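Local coordinates for protein toll-like receptor 6, Variable lymphocyte receptor B (PDB 3A79) that probably senses diacylated microbial lipopeptides together with Toll-like receptor 2, and is here an engineered fusion ending in hagfish variable lymphocyte receptor sequence, at residues B[250-255]-B[276-281]; B[303-308]-B[333-338]; B[215-220]-B[243-248]; B[199-204]-B[221-226]. One frame throughout, in Å; residues are numbered along the deposited sequence.

Overall arrangement
All four contacts lie in the Toll-like receptor 6 part of the fusion, along neighbouring turns of its leucine-rich repeat solenoid. From the N terminus, contact 4 (199-204 with 221-226) comes first, closing a loop between adjacent parallel strands. Contact 3 (215-220 with 243-248) opens before contact 4 closes, so the two cross; their leucines mesh, Leu245 touching Leu199, Leu201 and Leu223. Contact 1 (250-255 with 276-281) follows in series, closing a loop that contains a helix, and its first strand bonds to the second strand of contact 4. Contact 2 (303-308 with 333-338) closes the next helix-containing loop and extends the parallel row beyond contact 1.

Contact 1 (B[250-255]-B[276-281]); sequences TLLNVT and RPVEYL. With NAG (2-acetamido-2-deoxy-beta-D-glucopyranose), chain E.
Asn253 and Tyr280 sit side by side, and the sugar on Asn253 lies over the Tyr280 ring. Asn253 ND2 is covalently bonded to C1 of the N-acetylglucosamine, while C6 of that sugar rests over the centre of the Tyr280 ring, 3.2 Å above its plane, in the manner of a CH-pi contact. Asn253 CG stands anti to its own carbonyl carbon (chi1 -61°), which turns OD1 toward the second strand, 3.3 Å from Tyr280 CB, and leaves ND2 for the glycan. The same OD1 takes a weak hydrogen bond from Tyr280 N. Glu279 OE1 lies in the ring plane at the tyrosine's edge and approaches sugar C8 to 3.3 Å.

The other face is apolar. Val254 crosses Val278 at about a right angle, Val254 CG2 lying 3.9 Å from Val278 CG2. It also runs alongside Leu281, with Val254 CG1 3.8 Å from Leu281 CD1. Phe273 of helix 263-273 packs against all three. A beta bulge shifts the backbone pairing: Leu252 faces Val278, but Val254 faces Leu281. Leu252 N bonds to Pro277 O, Glu279 N to Leu252 O at 3.1 Å, and Val254 N to Tyr280 O at 2.9 Å, the last nearly straight (165°). The glycan at Asn253 is particular to this site; parallel strands turning aliphatic residues inward to a helix are characteristic of consecutive turns in a leucine-rich repeat solenoid.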
# COMPACT_ATOMS: atom_id res chain seq x y z
N THR B 250 11.80 -39.31 -19.59
CA THR B 250 11.32 -38.05 -20.16
C THR B 250 11.32 -36.92 -19.13
O THR B 250 12.19 -36.87 -18.26
CB THR B 250 9.92 -38.22 -20.79
OG1 THR B 250 8.96 -38.51 -19.77
CG2 THR B 250 9.94 -39.36 -21.83
N LEU B 251 10.35 -36.02 -19.23
CA LEU B 251 10.24 -34.88 -18.31
C LEU B 251 9.36 -35.23 -17.13
O LEU B 251 8.56 -36.16 -17.19
CB LEU B 251 9.67 -33.64 -19.02
CG LEU B 251 10.55 -32.96 -20.06
CD1 LEU B 251 11.88 -32.58 -19.45
CD2 LEU B 251 10.75 -33.85 -21.30
N LEU B 252 9.51 -34.47 -16.05
CA LEU B 252 8.65 -34.61 -14.89
C LEU B 252 8.57 -33.28 -14.16
O LEU B 252 9.45 -32.43 -14.29
CB LEU B 252 9.14 -35.70 -13.93
CG LEU B 252 10.21 -35.36 -12.88
CD1 LEU B 252 10.15 -36.34 -11.72
CD2 LEU B 252 11.61 -35.34 -13.48
N ASN B 253 7.51 -33.12 -13.39
CA ASN B 253 7.36 -31.95 -12.55
C ASN B 253 7.89 -32.28 -11.15
O ASN B 253 7.87 -33.43 -10.72
CB ASN B 253 5.89 -31.53 -12.50
CG ASN B 253 5.33 -31.16 -13.88
OD1 ASN B 253 6.08 -30.75 -14.77
ND2 ASN B 253 4.01 -31.29 -14.05
N VAL B 254 8.39 -31.26 -10.46
CA VAL B 254 8.81 -31.42 -9.07
C VAL B 254 8.14 -30.37 -8.17
O VAL B 254 8.04 -29.19 -8.52
CB VAL B 254 10.35 -31.39 -8.93
CG1 VAL B 254 10.77 -31.26 -7.48
CG2 VAL B 254 10.94 -32.65 -9.50
N THR B 255 7.65 -30.82 -7.02
CA THR B 255 7.04 -29.93 -6.06
C THR B 255 7.62 -30.10 -4.67
O THR B 255 7.58 -31.18 -4.09
CB THR B 255 5.55 -30.14 -6.02
OG1 THR B 255 4.99 -29.78 -7.29
CG2 THR B 255 4.92 -29.28 -4.94
N ARG B 276 18.93 -31.15 -14.79
CA ARG B 276 18.07 -32.32 -14.77
C ARG B 276 16.79 -32.13 -15.58
O ARG B 276 16.46 -31.00 -15.98
CB ARG B 276 17.81 -32.72 -13.32
CG ARG B 276 19.12 -32.77 -12.54
CD ARG B 276 19.01 -33.47 -11.20
NE ARG B 276 20.24 -34.18 -10.86
CZ ARG B 276 20.33 -35.51 -10.84
NH1 ARG B 276 19.28 -36.26 -11.12
NH2 ARG B 276 21.48 -36.10 -10.53
N PRO B 277 16.08 -33.24 -15.86
CA PRO B 277 14.84 -33.29 -16.65
C PRO B 277 13.61 -32.82 -15.90
O PRO B 277 12.65 -33.57 -15.81
CB PRO B 277 14.68 -34.79 -16.95
CG PRO B 277 16.02 -35.39 -16.68
CD PRO B 277 16.59 -34.59 -15.58
N VAL B 278 13.64 -31.60 -15.37
CA VAL B 278 12.47 -31.08 -14.69
C VAL B 278 11.89 -29.90 -15.47
O VAL B 278 12.55 -28.87 -15.66
CB VAL B 278 12.80 -30.67 -13.24
CG1 VAL B 278 11.58 -30.08 -12.57
CG2 VAL B 278 13.32 -31.87 -12.46
N GLU B 279 10.65 -30.07 -15.95
CA GLU B 279 9.97 -29.08 -16.78
C GLU B 279 9.29 -28.00 -15.94
O GLU B 279 9.45 -26.81 -16.18
CB GLU B 279 8.95 -29.75 -17.71
CG GLU B 279 8.52 -28.88 -18.89
CD GLU B 279 7.39 -29.49 -19.70
OE1 GLU B 279 6.61 -30.32 -19.16
OE2 GLU B 279 7.26 -29.13 -20.90
N TYR B 280 8.51 -28.43 -14.95
CA TYR B 280 7.90 -27.50 -14.02
C TYR B 280 8.39 -27.73 -12.59
O TYR B 280 8.28 -28.83 -12.06
CB TYR B 280 6.39 -27.58 -14.09
CG TYR B 280 5.81 -27.08 -15.39
CD1 TYR B 280 5.92 -27.83 -16.54
CD2 TYR B 280 5.14 -25.85 -15.46
CE1 TYR B 280 5.38 -27.39 -17.74
CE2 TYR B 280 4.60 -25.40 -16.66
CZ TYR B 280 4.73 -26.18 -17.80
OH TYR B 280 4.21 -25.77 -19.01
N LEU B 281 8.94 -26.68 -11.98
CA LEU B 281 9.37 -26.72 -10.59
C LEU B 281 8.48 -25.84 -9.73
O LEU B 281 8.29 -24.67 -10.04
CB LEU B 281 10.81 -26.24 -10.49
CG LEU B 281 11.40 -26.28 -9.09
CD1 LEU B 281 11.14 -27.64 -8.50
CD2 LEU B 281 12.87 -26.01 -9.18
C1 NAG E . 3.56 -30.95 -15.39
C2 NAG E . 2.35 -31.88 -15.64
C3 NAG E . 1.17 -31.32 -16.45
C4 NAG E . 1.10 -29.80 -16.58
C5 NAG E . 2.46 -29.13 -16.54
C6 NAG E . 2.18 -27.67 -16.24
C7 NAG E . 3.85 -33.26 -17.07
C8 NAG E . 4.09 -32.28 -18.20
N2 NAG E . 2.75 -33.10 -16.33
O3 NAG E . -0.02 -31.76 -15.82
O4 NAG E . 0.42 -29.46 -17.77
O5 NAG E . 3.25 -29.58 -15.46
O6 NAG E . 1.44 -27.61 -15.04
O7 NAG E . 4.62 -34.19 -16.86

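Contact 2 (B[303-308]-B[333-338]); sequences ALKSLM and IKMLSI
Ser306, Leu307 and Met308 pair in parallel with Met335, Leu336 and Ser337, as adjacent strands of the leucine-rich repeat solenoid. The strand axes approach to 4.8 Å and run only 1° apart. Leu307 N donates to Met335 O, and Ser337 N to Leu307 O at 3.0 Å in an almost straight bond (171°). Just before the strands, Lys305 O accepts Met335 N at 3.0 Å and, weakly, Lys334 N.

On the buried face Leu307 and Leu336 run alongside one another into the core, with Leu307 CB 3.7 Å from Leu336 CD1. Ile333 places CG1 between its backbone N and carbonyl carbon (chi1 56°); this brings CD1 to 3.9 Å from Leu307 CB, while CG2 reaches Leu304 CB at 3.5 Å. On the other face Met308 CG rests on Ser337 CB at 3.7 Å; before the strand, Lys305 CE comes within 4.2 Å of Met335 SD.

Phe328 of helix 321-329, within the connection between the two strands, touches both Leu307 and Leu336. Strand 278-288 flanks the pair on one side, where Leu281 meets Leu304 and Leu307; strand 357-359 continues the row on the other.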
# COMPACT_ATOMS: atom_id res chain seq x y z
N ALA B 303 16.00 -27.80 -18.99
CA ALA B 303 14.70 -28.28 -19.41
C ALA B 303 13.57 -27.44 -18.80
O ALA B 303 12.44 -27.42 -19.31
CB ALA B 303 14.54 -29.75 -19.06
N LEU B 304 13.88 -26.76 -17.70
CA LEU B 304 12.92 -25.93 -16.99
C LEU B 304 12.12 -24.98 -17.87
O LEU B 304 12.68 -24.13 -18.56
CB LEU B 304 13.62 -25.11 -15.91
CG LEU B 304 13.52 -25.62 -14.47
CD1 LEU B 304 13.74 -24.47 -13.52
CD2 LEU B 304 12.16 -26.23 -14.22
N LYS B 305 10.81 -25.12 -17.81
CA LYS B 305 9.93 -24.16 -18.44
C LYS B 305 9.41 -23.17 -17.40
O LYS B 305 9.17 -22.00 -17.72
CB LYS B 305 8.76 -24.88 -19.12
CG LYS B 305 7.74 -23.97 -19.79
CD LYS B 305 6.78 -24.79 -20.64
CE LYS B 305 5.59 -23.96 -21.14
NZ LYS B 305 4.62 -24.84 -21.85
N SER B 306 9.28 -23.62 -16.15
CA SER B 306 8.58 -22.83 -15.13
C SER B 306 9.02 -23.01 -13.69
O SER B 306 8.87 -24.09 -13.13
CB SER B 306 7.07 -23.12 -15.19
OG SER B 306 6.51 -23.06 -13.88
N LEU B 307 9.50 -21.93 -13.08
CA LEU B 307 9.61 -21.87 -11.62
C LEU B 307 8.38 -21.18 -11.04
O LEU B 307 7.89 -20.18 -11.58
CB LEU B 307 10.87 -21.12 -11.20
CG LEU B 307 11.16 -21.19 -9.71
CD1 LEU B 307 11.18 -22.64 -9.27
CD2 LEU B 307 12.48 -20.52 -9.40
N MET B 308 7.87 -21.72 -9.95
CA MET B 308 6.69 -21.15 -9.32
C MET B 308 6.83 -21.23 -7.80
O MET B 308 6.81 -22.32 -7.23
CB MET B 308 5.45 -21.90 -9.76
CG MET B 308 4.17 -21.13 -9.53
SD MET B 308 2.95 -21.98 -8.52
CE MET B 308 3.71 -21.77 -6.92
N ILE B 333 14.55 -19.23 -17.95
CA ILE B 333 13.34 -20.00 -18.19
C ILE B 333 12.28 -19.09 -18.80
O ILE B 333 12.48 -17.88 -18.86
CB ILE B 333 12.84 -20.62 -16.89
CG1 ILE B 333 12.62 -19.52 -15.85
CG2 ILE B 333 13.85 -21.63 -16.37
CD1 ILE B 333 12.71 -20.00 -14.41
N LYS B 334 11.18 -19.66 -19.27
CA LYS B 334 10.10 -18.87 -19.88
C LYS B 334 9.12 -18.29 -18.86
O LYS B 334 8.60 -17.20 -19.05
CB LYS B 334 9.35 -19.67 -20.95
CG LYS B 334 10.03 -19.59 -22.32
CD LYS B 334 9.35 -20.45 -23.38
CE LYS B 334 10.34 -20.78 -24.51
NZ LYS B 334 9.93 -21.95 -25.35
N MET B 335 8.86 -19.03 -17.78
CA MET B 335 7.90 -18.56 -16.79
C MET B 335 8.42 -18.55 -15.36
O MET B 335 8.89 -19.56 -14.86
CB MET B 335 6.63 -19.40 -16.86
CG MET B 335 6.10 -19.60 -18.25
SD MET B 335 4.91 -20.93 -18.24
CE MET B 335 3.70 -20.24 -17.11
N LEU B 336 8.32 -17.38 -14.72
CA LEU B 336 8.65 -17.22 -13.31
C LEU B 336 7.47 -16.62 -12.57
O LEU B 336 7.03 -15.52 -12.91
CB LEU B 336 9.86 -16.31 -13.13
CG LEU B 336 10.26 -16.10 -11.67
CD1 LEU B 336 10.59 -17.42 -11.00
CD2 LEU B 336 11.43 -15.14 -11.55
N SER B 337 6.96 -17.34 -11.58
CA SER B 337 5.99 -16.79 -10.64
C SER B 337 6.59 -16.77 -9.23
O SER B 337 7.09 -17.79 -8.76
CB SER B 337 4.70 -17.62 -10.62
OG SER B 337 4.02 -17.64 -11.87
N ILE B 338 6.56 -15.62 -8.57
CA ILE B 338 6.89 -15.55 -7.15
C ILE B 338 5.83 -14.77 -6.39
O ILE B 338 5.77 -13.56 -6.52
CB ILE B 338 8.21 -14.84 -6.90
CG1 ILE B 338 9.38 -15.68 -7.42
CG2 ILE B 338 8.34 -14.54 -5.41
CD1 ILE B 338 10.72 -14.97 -7.33

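Contact 3 (B[215-220]-B[243-248]); sequences MSVNAL and SELTRG. With NAG (2-acetamido-2-deoxy-beta-D-glucopyranose), chain N; NAG (2-acetamido-2-deoxy-beta-D-glucopyranose), chain M.
Leu245 holds CG anti to its own carbonyl carbon (chi1 -63°); with CD1 extended (chi2 161°), the other branch, CD2, is the one turned to Met215 and Val217. The contact lies on a flank of the leucine-rich repeat solenoid: the weakly bonded last part of helix 235-246 leans on strand 214-220, which pairs with strand 190-196 in a small parallel sheet apart from the main row of repeat strands.

A single methyl group carries much of the contact. Leu245 CD2 approaches Met215 CB to 3.4 Å and Val217 CG2 to 3.5 Å, the valine passing it obliquely, and it also lies against the Met215 carbonyl oxygen. The leucine goes on to touch Leu199 and Leu201 of strand 198-203, and so reaches the hydrophobic core of the repeats. Glu244, one residue earlier, sets its aliphatic part beside the strand, with CB 3.7 Å from Met215 O and CG 4.1 Å from Ser216 OG. Its chain then bends, and the carboxylate is engaged within its own segment, Glu244 OE2 forming a salt bridge with Arg247 NH1 at 3.3 Å. The two segments share no hydrogen bond, so their fit rests on van der Waals contact.

CB of Ser216 points away from the helix segment, and Ser216 OG is hydrogen-bonded, either partner possibly the donor, to O6 of an N-acetylglucosamine probably carried by Asn214, 2.9 Å away.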
# COMPACT_ATOMS: atom_id res chain seq x y z
N MET B 215 16.15 -44.40 -3.67
CA MET B 215 14.86 -44.60 -4.33
C MET B 215 14.89 -44.52 -5.84
O MET B 215 15.01 -43.44 -6.41
CB MET B 215 13.83 -43.59 -3.83
CG MET B 215 13.49 -43.77 -2.39
SD MET B 215 11.79 -43.34 -2.06
CE MET B 215 11.76 -43.69 -0.30
N SER B 216 14.72 -45.65 -6.50
CA SER B 216 14.60 -45.66 -7.94
C SER B 216 13.16 -45.45 -8.42
O SER B 216 12.20 -45.82 -7.75
CB SER B 216 15.17 -46.94 -8.52
OG SER B 216 16.55 -47.03 -8.20
N VAL B 217 13.02 -44.83 -9.59
CA VAL B 217 11.75 -44.77 -10.28
C VAL B 217 12.03 -44.86 -11.77
O VAL B 217 13.04 -44.36 -12.24
CB VAL B 217 11.01 -43.45 -9.99
CG1 VAL B 217 9.75 -43.35 -10.84
CG2 VAL B 217 10.66 -43.35 -8.53
N ASN B 218 11.14 -45.51 -12.51
CA ASN B 218 11.24 -45.54 -13.96
C ASN B 218 10.40 -44.43 -14.57
O ASN B 218 10.92 -43.41 -15.03
CB ASN B 218 10.77 -46.89 -14.51
CG ASN B 218 10.60 -47.93 -13.42
OD1 ASN B 218 11.20 -49.01 -13.48
ND2 ASN B 218 9.76 -47.62 -12.43
N ALA B 219 9.08 -44.63 -14.57
CA ALA B 219 8.17 -43.68 -15.17
C ALA B 219 7.52 -42.82 -14.09
O ALA B 219 6.82 -43.34 -13.23
CB ALA B 219 7.11 -44.40 -15.98
N LEU B 220 7.76 -41.51 -14.14
CA LEU B 220 7.27 -40.59 -13.13
C LEU B 220 6.84 -39.26 -13.74
O LEU B 220 7.58 -38.68 -14.52
CB LEU B 220 8.34 -40.35 -12.07
CG LEU B 220 7.79 -39.73 -10.79
CD1 LEU B 220 6.59 -40.53 -10.32
CD2 LEU B 220 8.85 -39.65 -9.73
N SER B 243 18.60 -37.18 -6.33
CA SER B 243 19.37 -37.51 -7.52
C SER B 243 18.79 -38.68 -8.31
O SER B 243 18.75 -38.62 -9.54
CB SER B 243 20.82 -37.80 -7.17
OG SER B 243 21.48 -38.42 -8.26
N GLU B 244 18.35 -39.72 -7.63
CA GLU B 244 17.88 -40.93 -8.30
C GLU B 244 16.38 -40.95 -8.65
O GLU B 244 15.96 -41.65 -9.56
CB GLU B 244 18.28 -42.17 -7.50
CG GLU B 244 18.41 -43.43 -8.34
CD GLU B 244 19.46 -43.31 -9.43
OE1 GLU B 244 20.53 -42.69 -9.18
OE2 GLU B 244 19.22 -43.83 -10.54
N LEU B 245 15.57 -40.18 -7.92
CA LEU B 245 14.16 -40.04 -8.28
C LEU B 245 14.06 -39.11 -9.48
O LEU B 245 13.06 -39.05 -10.18
CB LEU B 245 13.35 -39.49 -7.11
CG LEU B 245 13.29 -40.35 -5.84
CD1 LEU B 245 12.88 -39.54 -4.64
CD2 LEU B 245 12.35 -41.52 -6.03
N THR B 246 15.15 -38.39 -9.72
CA THR B 246 15.17 -37.32 -10.70
C THR B 246 15.90 -37.66 -12.00
O THR B 246 15.72 -36.97 -13.02
CB THR B 246 15.81 -36.09 -10.09
OG1 THR B 246 14.79 -35.31 -9.47
CG2 THR B 246 16.52 -35.28 -11.16
N ARG B 247 16.74 -38.69 -11.98
CA ARG B 247 17.37 -39.17 -13.21
C ARG B 247 16.25 -39.38 -14.21
O ARG B 247 15.17 -39.86 -13.85
CB ARG B 247 18.19 -40.45 -12.97
CG ARG B 247 19.58 -40.18 -12.37
CD ARG B 247 20.43 -41.44 -12.25
NE ARG B 247 20.53 -42.16 -13.51
CZ ARG B 247 21.18 -43.31 -13.68
NH1 ARG B 247 21.80 -43.88 -12.66
NH2 ARG B 247 21.21 -43.88 -14.88
N GLY B 248 16.48 -38.98 -15.45
CA GLY B 248 15.39 -38.84 -16.38
C GLY B 248 15.22 -39.81 -17.54
O GLY B 248 16.06 -39.87 -18.45
C1 NAG N . 7.34 -49.38 -15.59
C2 NAG N . 6.98 -49.82 -17.01
C3 NAG N . 7.42 -51.26 -17.24
C4 NAG N . 8.92 -51.37 -17.05
C5 NAG N . 9.40 -50.81 -15.69
C6 NAG N . 10.93 -50.61 -15.74
C7 NAG N . 4.66 -48.86 -16.85
C8 NAG N . 4.62 -47.45 -17.37
N2 NAG N . 5.57 -49.67 -17.40
O3 NAG N . 7.08 -51.68 -18.55
O4 NAG N . 9.29 -52.73 -17.19
O5 NAG N . 8.74 -49.59 -15.34
O6 NAG N . 11.59 -50.42 -14.50
O7 NAG N . 3.85 -49.24 -16.00
C1 NAG M . 20.73 -46.69 -6.16
C2 NAG M . 22.19 -46.84 -6.60
C3 NAG M . 22.27 -46.91 -8.13
C4 NAG M . 21.45 -48.08 -8.64
C5 NAG M . 20.00 -48.08 -8.11
C6 NAG M . 19.38 -49.47 -8.35
C7 NAG M . 23.00 -45.06 -5.03
C8 NAG M . 23.42 -45.65 -3.71
N2 NAG M . 23.13 -45.84 -6.10
O3 NAG M . 23.61 -47.05 -8.55
O4 NAG M . 21.49 -48.06 -10.05
O5 NAG M . 19.91 -47.72 -6.73
O6 NAG M . 17.97 -49.57 -8.25
O7 NAG M . 22.59 -43.90 -5.09

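Contact 4 (B[199-204]-B[221-226]); sequences LHLVFH and GHLQLS
The His200 ring and the Gln224 amide stack across the strands, their planes 28° apart, with Gln224 CD 3.8 Å above the ring plane and over its centre. Ser226 CB lies at the edge of the same ring, in its plane. The anti chi1 of each (-170° for His200, -160° for Gln224) starts both chains out the same way, and the extended Gln224 chain carries its amide over the ring. His200 ND1 also makes a weak hydrogen bond to Gln224 O, a carbonyl oxygen already taken by Leu201 N at 2.7 Å.

Leucines fill the face opposite His200 and Gln224. Leu201 lies alongside Leu225, with Leu201 CD1 3.9 Å from Leu225 CD2, and Leu199 alongside Leu223, with Leu199 CD2 4.1 Å from Leu223 CD1. The Phe203 ring receives Leu225 CB at its edge, in plane, 3.9 Å from Phe203 CE1; Phe209 meets that phenylalanine edge-to-face. Helix 235-246 covers the leucines, Phe241 touching Leu201 and Leu242 touching Leu223 and Leu225. The backbones pair in parallel: Leu199 N bonds to His222 O at 2.8 Å, Gln224 N to Leu199 O, Ser226 N to Leu201 O and Phe203 N to Ser226 O. The stack of His200 on Gln224 is a feature of this site, whereas evenly spaced leucines pointing inward from adjoining parallel strands are characteristic of the leucine-rich repeat solenoid.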
# COMPACT_ATOMS: atom_id res chain seq x y z
N LEU B 199 4.31 -39.32 -7.46
CA LEU B 199 4.91 -39.87 -6.25
C LEU B 199 4.99 -38.79 -5.19
O LEU B 199 5.70 -37.81 -5.37
CB LEU B 199 6.31 -40.42 -6.51
CG LEU B 199 6.96 -40.97 -5.23
CD1 LEU B 199 6.05 -41.97 -4.56
CD2 LEU B 199 8.27 -41.60 -5.56
N HIS B 200 4.25 -38.97 -4.10
CA HIS B 200 4.24 -38.00 -3.02
C HIS B 200 4.89 -38.60 -1.78
O HIS B 200 4.46 -39.63 -1.26
CB HIS B 200 2.81 -37.58 -2.69
CG HIS B 200 2.72 -36.42 -1.75
ND1 HIS B 200 3.79 -35.98 -1.00
CD2 HIS B 200 1.67 -35.62 -1.42
CE1 HIS B 200 3.41 -34.95 -0.26
NE2 HIS B 200 2.14 -34.71 -0.50
N LEU B 201 5.94 -37.93 -1.31
CA LEU B 201 6.69 -38.39 -0.16
C LEU B 201 6.57 -37.40 0.99
O LEU B 201 6.82 -36.21 0.83
CB LEU B 201 8.15 -38.61 -0.54
CG LEU B 201 8.34 -39.55 -1.72
CD1 LEU B 201 9.75 -39.45 -2.28
CD2 LEU B 201 8.03 -40.97 -1.30
N VAL B 202 6.18 -37.89 2.16
CA VAL B 202 6.05 -37.03 3.34
C VAL B 202 7.06 -37.48 4.40
O VAL B 202 7.16 -38.67 4.69
CB VAL B 202 4.61 -37.07 3.93
CG1 VAL B 202 4.42 -35.95 4.91
CG2 VAL B 202 3.57 -36.98 2.82
N PHE B 203 7.80 -36.53 4.96
CA PHE B 203 8.82 -36.84 5.95
C PHE B 203 8.44 -36.38 7.35
O PHE B 203 7.43 -35.70 7.54
CB PHE B 203 10.15 -36.20 5.54
CG PHE B 203 10.56 -36.56 4.15
CD1 PHE B 203 10.36 -35.67 3.10
CD2 PHE B 203 11.13 -37.79 3.88
CE1 PHE B 203 10.73 -36.00 1.81
CE2 PHE B 203 11.51 -38.13 2.59
CZ PHE B 203 11.30 -37.22 1.55
N HIS B 204 9.25 -36.75 8.34
CA HIS B 204 9.02 -36.29 9.69
C HIS B 204 9.04 -34.78 9.68
O HIS B 204 9.95 -34.18 9.11
CB HIS B 204 10.12 -36.81 10.60
CG HIS B 204 9.86 -36.60 12.06
ND1 HIS B 204 9.24 -37.55 12.85
CD2 HIS B 204 10.16 -35.57 12.88
CE1 HIS B 204 9.17 -37.11 14.09
NE2 HIS B 204 9.72 -35.91 14.14
N GLY B 221 5.65 -38.80 -13.40
CA GLY B 221 5.16 -37.57 -13.98
C GLY B 221 5.41 -36.40 -13.04
O GLY B 221 5.73 -35.29 -13.46
N HIS B 222 5.25 -36.68 -11.75
CA HIS B 222 5.32 -35.64 -10.75
C HIS B 222 5.88 -36.23 -9.47
O HIS B 222 5.33 -37.17 -8.91
CB HIS B 222 3.91 -35.08 -10.51
CG HIS B 222 3.87 -33.83 -9.67
ND1 HIS B 222 4.78 -32.80 -9.82
CD2 HIS B 222 3.02 -33.44 -8.70
CE1 HIS B 222 4.49 -31.84 -8.97
NE2 HIS B 222 3.43 -32.21 -8.27
N LEU B 223 7.02 -35.70 -9.06
CA LEU B 223 7.58 -36.06 -7.77
C LEU B 223 7.16 -34.98 -6.82
O LEU B 223 7.15 -33.80 -7.18
CB LEU B 223 9.10 -36.09 -7.84
CG LEU B 223 9.74 -36.26 -6.46
CD1 LEU B 223 9.46 -37.67 -5.93
CD2 LEU B 223 11.21 -36.00 -6.58
N GLN B 224 6.79 -35.35 -5.60
CA GLN B 224 6.41 -34.33 -4.64
C GLN B 224 6.84 -34.65 -3.21
O GLN B 224 6.47 -35.69 -2.66
CB GLN B 224 4.91 -34.11 -4.69
CG GLN B 224 4.53 -32.80 -4.10
CD GLN B 224 3.10 -32.78 -3.67
OE1 GLN B 224 2.26 -33.42 -4.31
NE2 GLN B 224 2.81 -32.08 -2.57
N LEU B 225 7.62 -33.73 -2.63
CA LEU B 225 8.18 -33.94 -1.30
C LEU B 225 7.62 -32.91 -0.34
O LEU B 225 7.51 -31.74 -0.69
CB LEU B 225 9.71 -33.79 -1.30
CG LEU B 225 10.63 -34.25 -2.44
CD1 LEU B 225 12.04 -34.30 -1.91
CD2 LEU B 225 10.22 -35.60 -2.99
N SER B 226 7.30 -33.36 0.87
CA SER B 226 6.72 -32.50 1.90
C SER B 226 7.45 -32.60 3.23
O SER B 226 7.82 -33.69 3.66
CB SER B 226 5.25 -32.84 2.08
OG SER B 226 4.53 -32.68 0.87